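Local coordinates for alternansucrase (Leuconostoc mesenteroides, PDB 6HVG), which is a large multidomain enzyme of glycoside hydrolase family 70, built around a TIM-barrel-type catalytic domain and carrying choline-binding-type repeats, at residues Met786-Lys800 with Leu831-Tyr843. Residues are numbered along the deposited sequence; the frame is centred on the assembly and turned at random.
Sequences MEFYYKDQENPSGFK and LEGGQYMEKGTIY
With CG anti to the carbonyl carbon (chi1 -57°), Tyr-790 lays one face of its ring against Leu-831, whereas a different first torsion in Tyr-789, CG anti to the backbone N (chi1 179°), sends its hydroxyl to Glu-832. In the TIM-barrel-type domain of this glycoside hydrolase family 70 protein, the C-terminal part of helix 779-793 thus packs on the loop between helices 826-829 and 844-857, which follow the parallel strand 821-825. Leu-831 CD1 sits 3.9 Å from the centroid of the Tyr-790 ring, almost on its normal, a CH-pi contact. The phenol edge reaches the loop backbone, where Gly-833 N gives a weak hydrogen bond to Tyr-790 OH. Deeper in, Tyr-789 OH donates to Glu-832 OE1 over 2.7 Å, on the syn side of the carboxylate and 24° out of its plane. The same oxygen accepts from a water, while Glu-832 OE2 forms a salt bridge with Arg-750 and a hydrogen bond with Tyr-825 OH, so both carboxylate oxygens have partners. That water also accepts from Glu-832 N and, weakly, from Gln-793 NE2, which is hydrogen-bonded to Asn-803 OD1. Past the helix end, Ile-842 CG2 rests on Glu-794 CD at 3.8 Å. A second water joins the two sides: it donates to Gln-793 OE1 and Glu-794 OE2, and Ile-842 N donates to its oxygen over 2.9 Å.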
loop_
_atom_site.group_PDB
_atom_site.type_symbol
_atom_site.label_atom_id
_atom_site.label_comp_id
_atom_site.label_asym_id
_atom_site.label_seq_id
_atom_site.Cartn_x
_atom_site.Cartn_y
_atom_site.Cartn_z
ATOM N N MET A 786 1.813 20.160 6.826
ATOM C CA MET A 786 3.016 20.222 7.629
ATOM C C MET A 786 2.891 21.167 8.802
ATOM O O MET A 786 3.437 20.881 9.871
ATOM C CB MET A 786 4.215 20.606 6.761
ATOM C CG MET A 786 4.757 19.438 5.952
ATOM S SD MET A 786 5.276 18.071 7.008
ATOM C CE MET A 786 6.149 17.095 5.793
ATOM N N GLU A 787 2.176 22.274 8.617
ATOM C CA GLU A 787 1.951 23.207 9.727
ATOM C C GLU A 787 1.171 22.554 10.888
ATOM O O GLU A 787 1.463 22.834 12.055
ATOM C CB GLU A 787 1.287 24.510 9.250
ATOM C CG GLU A 787 2.227 25.434 8.472
ATOM C CD GLU A 787 3.469 25.885 9.275
ATOM O OE1 GLU A 787 3.326 26.559 10.325
ATOM O OE2 GLU A 787 4.610 25.563 8.854
ATOM N N PHE A 788 0.215 21.676 10.576
ATOM C CA PHE A 788 -0.524 20.934 11.619
ATOM C C PHE A 788 0.363 19.881 12.278
ATOM O O PHE A 788 0.311 19.671 13.499
ATOM C CB PHE A 788 -1.806 20.275 11.050
ATOM C CG PHE A 788 -2.813 21.263 10.498
ATOM C CD1 PHE A 788 -3.397 22.223 11.328
ATOM C CD2 PHE A 788 -3.165 21.249 9.148
ATOM C CE1 PHE A 788 -4.293 23.148 10.818
ATOM C CE2 PHE A 788 -4.065 22.167 8.642
ATOM C CZ PHE A 788 -4.623 23.122 9.477
ATOM N N TYR A 789 1.161 19.222 11.438
ATOM C CA TYR A 789 2.116 18.204 11.867
ATOM C C TYR A 789 3.136 18.786 12.847
ATOM O O TYR A 789 3.419 18.176 13.883
ATOM C CB TYR A 789 2.811 17.626 10.634
ATOM C CG TYR A 789 3.855 16.563 10.875
ATOM C CD1 TYR A 789 3.497 15.257 11.143
ATOM C CD2 TYR A 789 5.202 16.863 10.792
ATOM C CE1 TYR A 789 4.455 14.275 11.337
ATOM C CE2 TYR A 789 6.171 15.895 10.997
ATOM C CZ TYR A 789 5.791 14.597 11.259
ATOM O OH TYR A 789 6.738 13.612 11.428
ATOM N N TYR A 790 3.667 19.966 12.524
ATOM C CA TYR A 790 4.572 20.673 13.440
ATOM C C TYR A 790 3.859 21.034 14.760
ATOM O O TYR A 790 4.405 20.844 15.826
ATOM C CB TYR A 790 5.144 21.957 12.819
ATOM C CG TYR A 790 5.913 21.824 11.512
ATOM C CD1 TYR A 790 6.625 20.667 11.181
ATOM C CD2 TYR A 790 5.946 22.885 10.613
ATOM C CE1 TYR A 790 7.324 20.570 9.984
ATOM C CE2 TYR A 790 6.640 22.803 9.411
ATOM C CZ TYR A 790 7.327 21.649 9.101
ATOM O OH TYR A 790 8.008 21.622 7.913
ATOM N N LYS A 791 2.643 21.566 14.672
ATOM C CA LYS A 791 1.860 21.963 15.860
ATOM C C LYS A 791 1.642 20.781 16.801
ATOM O O LYS A 791 1.724 20.914 18.014
ATOM C CB LYS A 791 0.507 22.553 15.421
ATOM C CG LYS A 791 -0.500 22.855 16.526
ATOM C CD LYS A 791 -0.276 24.213 17.159
ATOM C CE LYS A 791 -1.216 24.387 18.360
ATOM N NZ LYS A 791 -0.883 23.552 19.562
ATOM N N ASP A 792 1.356 19.628 16.218
ATOM C CA ASP A 792 1.164 18.381 16.962
ATOM C C ASP A 792 2.454 17.880 17.589
ATOM O O ASP A 792 2.471 17.438 18.727
ATOM C CB ASP A 792 0.608 17.321 16.012
ATOM C CG ASP A 792 0.579 15.939 16.625
ATOM O OD1 ASP A 792 1.394 15.066 16.210
ATOM O OD2 ASP A 792 -0.284 15.734 17.507
ATOM N N GLN A 793 3.544 17.956 16.832
ATOM C CA GLN A 793 4.862 17.519 17.288
ATOM C C GLN A 793 5.341 18.311 18.520
ATOM O O GLN A 793 5.857 17.727 19.472
ATOM C CB GLN A 793 5.872 17.719 16.161
ATOM C CG GLN A 793 7.311 17.342 16.485
ATOM C CD GLN A 793 8.224 17.491 15.281
ATOM O OE1 GLN A 793 9.250 18.144 15.352
ATOM N NE2 GLN A 793 7.840 16.894 14.163
ATOM N N GLU A 794 5.150 19.628 18.489
ATOM C CA GLU A 794 5.620 20.527 19.533
ATOM C C GLU A 794 4.580 20.822 20.597
ATOM O O GLU A 794 4.742 21.756 21.381
ATOM C CB GLU A 794 6.080 21.842 18.902
ATOM C CG GLU A 794 7.156 21.627 17.853
ATOM C CD GLU A 794 7.831 22.894 17.381
ATOM O OE1 GLU A 794 7.541 23.987 17.924
ATOM O OE2 GLU A 794 8.658 22.760 16.452
ATOM N N ASN A 795 3.522 20.019 20.646
ATOM C CA ASN A 795 2.378 20.326 21.485
ATOM C C ASN A 795 2.763 20.316 22.977
ATOM O O ASN A 795 3.236 19.304 23.473
ATOM C CB ASN A 795 1.246 19.318 21.207
ATOM C CG ASN A 795 -0.095 19.782 21.759
ATOM O OD1 ASN A 795 -0.175 20.156 22.922
ATOM N ND2 ASN A 795 -1.145 19.734 20.954
ATOM N N PRO A 796 2.582 21.445 23.691
ATOM C CA PRO A 796 2.912 21.464 25.140
ATOM C C PRO A 796 2.036 20.534 25.994
ATOM O O PRO A 796 2.457 20.085 27.056
ATOM C CB PRO A 796 2.716 22.928 25.559
ATOM C CG PRO A 796 2.142 23.632 24.390
ATOM C CD PRO A 796 2.082 22.740 23.199
ATOM N N SER A 797 0.830 20.237 25.537
ATOM C CA SER A 797 -0.007 19.242 26.211
ATOM C C SER A 797 0.756 17.969 26.482
ATOM O O SER A 797 0.583 17.343 27.513
ATOM C CB SER A 797 -1.231 18.914 25.364
ATOM O OG SER A 797 -0.930 18.000 24.324
ATOM N N GLY A 798 1.576 17.575 25.518
ATOM C CA GLY A 798 2.381 16.368 25.609
ATOM C C GLY A 798 1.787 15.197 24.855
ATOM O O GLY A 798 2.392 14.126 24.801
ATOM N N PHE A 799 0.595 15.391 24.302
ATOM C CA PHE A 799 -0.085 14.351 23.543
ATOM C C PHE A 799 0.319 14.545 22.095
ATOM O O PHE A 799 0.503 15.686 21.630
ATOM C CB PHE A 799 -1.607 14.460 23.732
ATOM C CG PHE A 799 -2.425 13.532 22.851
ATOM C CD1 PHE A 799 -3.028 13.996 21.676
ATOM C CD2 PHE A 799 -2.635 12.210 23.220
ATOM C CE1 PHE A 799 -3.787 13.141 20.878
ATOM C CE2 PHE A 799 -3.401 11.350 22.423
ATOM C CZ PHE A 799 -3.967 11.812 21.245
ATOM N N LYS A 800 0.461 13.429 21.392
ATOM C CA LYS A 800 0.816 13.449 19.987
ATOM C C LYS A 800 -0.129 12.559 19.212
ATOM O O LYS A 800 -0.298 11.374 19.535
ATOM C CB LYS A 800 2.267 12.997 19.787
ATOM C CG LYS A 800 3.291 14.045 20.207
ATOM C CD LYS A 800 4.648 13.433 20.567
ATOM C CE LYS A 800 5.481 14.324 21.493
ATOM N NZ LYS A 800 5.305 15.791 21.252
ATOM N N LEU A 831 13.063 20.230 11.024
ATOM C CA LEU A 831 11.686 19.960 10.640
ATOM C C LEU A 831 11.617 19.339 9.252
ATOM O O LEU A 831 12.329 19.771 8.330
ATOM C CB LEU A 831 10.864 21.240 10.677
ATOM C CG LEU A 831 10.641 21.857 12.062
ATOM C CD1 LEU A 831 9.871 23.161 11.917
ATOM C CD2 LEU A 831 9.923 20.905 13.021
ATOM N N GLU A 832 10.738 18.348 9.106
ATOM C CA GLU A 832 10.694 17.494 7.907
ATOM C C GLU A 832 10.210 18.148 6.631
ATOM O O GLU A 832 10.467 17.619 5.555
ATOM C CB GLU A 832 9.855 16.251 8.170
ATOM C CG GLU A 832 10.653 15.146 8.836
ATOM C CD GLU A 832 9.793 14.193 9.624
ATOM O OE1 GLU A 832 9.122 14.623 10.569
ATOM O OE2 GLU A 832 9.790 13.004 9.303
ATOM N N GLY A 833 9.523 19.285 6.740
ATOM C CA GLY A 833 9.046 20.026 5.578
ATOM C C GLY A 833 9.772 21.344 5.362
ATOM O O GLY A 833 10.675 21.710 6.105
ATOM N N GLY A 834 9.356 22.064 4.326
ATOM C CA GLY A 834 9.929 23.344 4.013
ATOM C C GLY A 834 11.353 23.162 3.555
ATOM O O GLY A 834 11.700 22.166 2.932
ATOM N N GLN A 835 12.183 24.132 3.901
ATOM C CA GLN A 835 13.531 24.247 3.377
ATOM C C GLN A 835 14.527 23.429 4.193
ATOM O O GLN A 835 14.294 23.150 5.363
ATOM C CB GLN A 835 13.918 25.723 3.379
ATOM C CG GLN A 835 13.088 26.530 2.408
ATOM C CD GLN A 835 13.444 26.242 0.969
ATOM O OE1 GLN A 835 12.575 26.045 0.137
ATOM N NE2 GLN A 835 14.735 26.233 0.669
ATOM N N TYR A 836 15.636 23.045 3.570
ATOM C CA TYR A 836 16.616 22.172 4.224
ATOM C C TYR A 836 17.270 22.895 5.370
ATOM O O TYR A 836 17.824 23.972 5.184
ATOM C CB TYR A 836 17.684 21.691 3.237
ATOM C CG TYR A 836 18.601 20.615 3.795
ATOM C CD1 TYR A 836 18.113 19.367 4.151
ATOM C CD2 TYR A 836 19.956 20.849 3.974
ATOM C CE1 TYR A 836 18.944 18.394 4.656
ATOM C CE2 TYR A 836 20.797 19.869 4.473
ATOM C CZ TYR A 836 20.284 18.649 4.815
ATOM O OH TYR A 836 21.117 17.683 5.324
ATOM N N MET A 837 17.186 22.304 6.561
ATOM C CA MET A 837 17.749 22.880 7.776
ATOM C C MET A 837 17.163 24.250 8.112
ATOM O O MET A 837 17.840 25.084 8.706
ATOM C CB MET A 837 19.276 22.950 7.653
ATOM C CG MET A 837 19.980 21.896 8.481
ATOM S SD MET A 837 21.718 21.691 8.024
ATOM C CE MET A 837 21.592 19.916 7.794
ATOM N N GLU A 838 15.906 24.479 7.735
ATOM C CA GLU A 838 15.281 25.789 7.931
ATOM C C GLU A 838 15.090 26.113 9.396
ATOM O O GLU A 838 15.247 27.271 9.811
ATOM C CB GLU A 838 13.916 25.880 7.237
ATOM C CG GLU A 838 13.292 27.269 7.333
ATOM C CD GLU A 838 12.185 27.505 6.331
ATOM O OE1 GLU A 838 11.186 26.750 6.367
ATOM O OE2 GLU A 838 12.322 28.451 5.519
ATOM N N LYS A 839 14.705 25.098 10.163
ATOM C CA LYS A 839 14.406 25.279 11.557
ATOM C C LYS A 839 14.654 23.986 12.312
ATOM O O LYS A 839 14.160 22.955 11.919
ATOM C CB LYS A 839 12.949 25.719 11.726
ATOM C CG LYS A 839 12.624 26.219 13.133
ATOM C CD LYS A 839 11.133 26.418 13.349
ATOM C CE LYS A 839 10.828 26.711 14.809
ATOM N NZ LYS A 839 9.361 26.679 15.063
ATOM N N GLY A 840 15.417 24.052 13.402
ATOM C CA GLY A 840 15.639 22.899 14.258
ATOM C C GLY A 840 14.360 22.461 14.926
ATOM O O GLY A 840 13.410 23.229 15.004
ATOM N N THR A 841 14.343 21.215 15.397
ATOM C CA THR A 841 13.229 20.660 16.145
ATOM C C THR A 841 13.455 20.912 17.614
ATOM O O THR A 841 14.550 21.303 18.030
ATOM C CB THR A 841 13.127 19.123 15.988
ATOM O OG1 THR A 841 14.271 18.498 16.578
ATOM C CG2 THR A 841 13.024 18.708 14.545
ATOM N N ILE A 842 12.431 20.652 18.415
ATOM C CA ILE A 842 12.568 20.815 19.858
ATOM C C ILE A 842 13.522 19.777 20.475
ATOM O O ILE A 842 14.110 19.989 21.542
ATOM C CB ILE A 842 11.205 20.820 20.591
ATOM C CG1 ILE A 842 10.464 19.492 20.439
ATOM C CG2 ILE A 842 10.335 21.968 20.093
ATOM C CD1 ILE A 842 9.308 19.345 21.427
ATOM N N TYR A 843 13.689 18.658 19.787
ATOM C CA TYR A 843 14.560 17.600 20.267
ATOM C C TYR A 843 16.050 17.892 20.017
ATOM O O TYR A 843 16.911 17.309 20.682
ATOM C CB TYR A 843 14.164 16.268 19.633
ATOM C CG TYR A 843 12.668 15.968 19.641
ATOM C CD1 TYR A 843 11.958 15.837 20.831
ATOM C CD2 TYR A 843 11.970 15.793 18.449
ATOM C CE1 TYR A 843 10.600 15.537 20.824
ATOM C CE2 TYR A 843 10.620 15.502 18.446
ATOM C CZ TYR A 843 9.949 15.373 19.639
ATOM O OH TYR A 843 8.621 15.071 19.614
HETATM O O HOH W 1 10.001 17.013 11.538
HETATM O O HOH W 2 9.932 20.299 16.948
#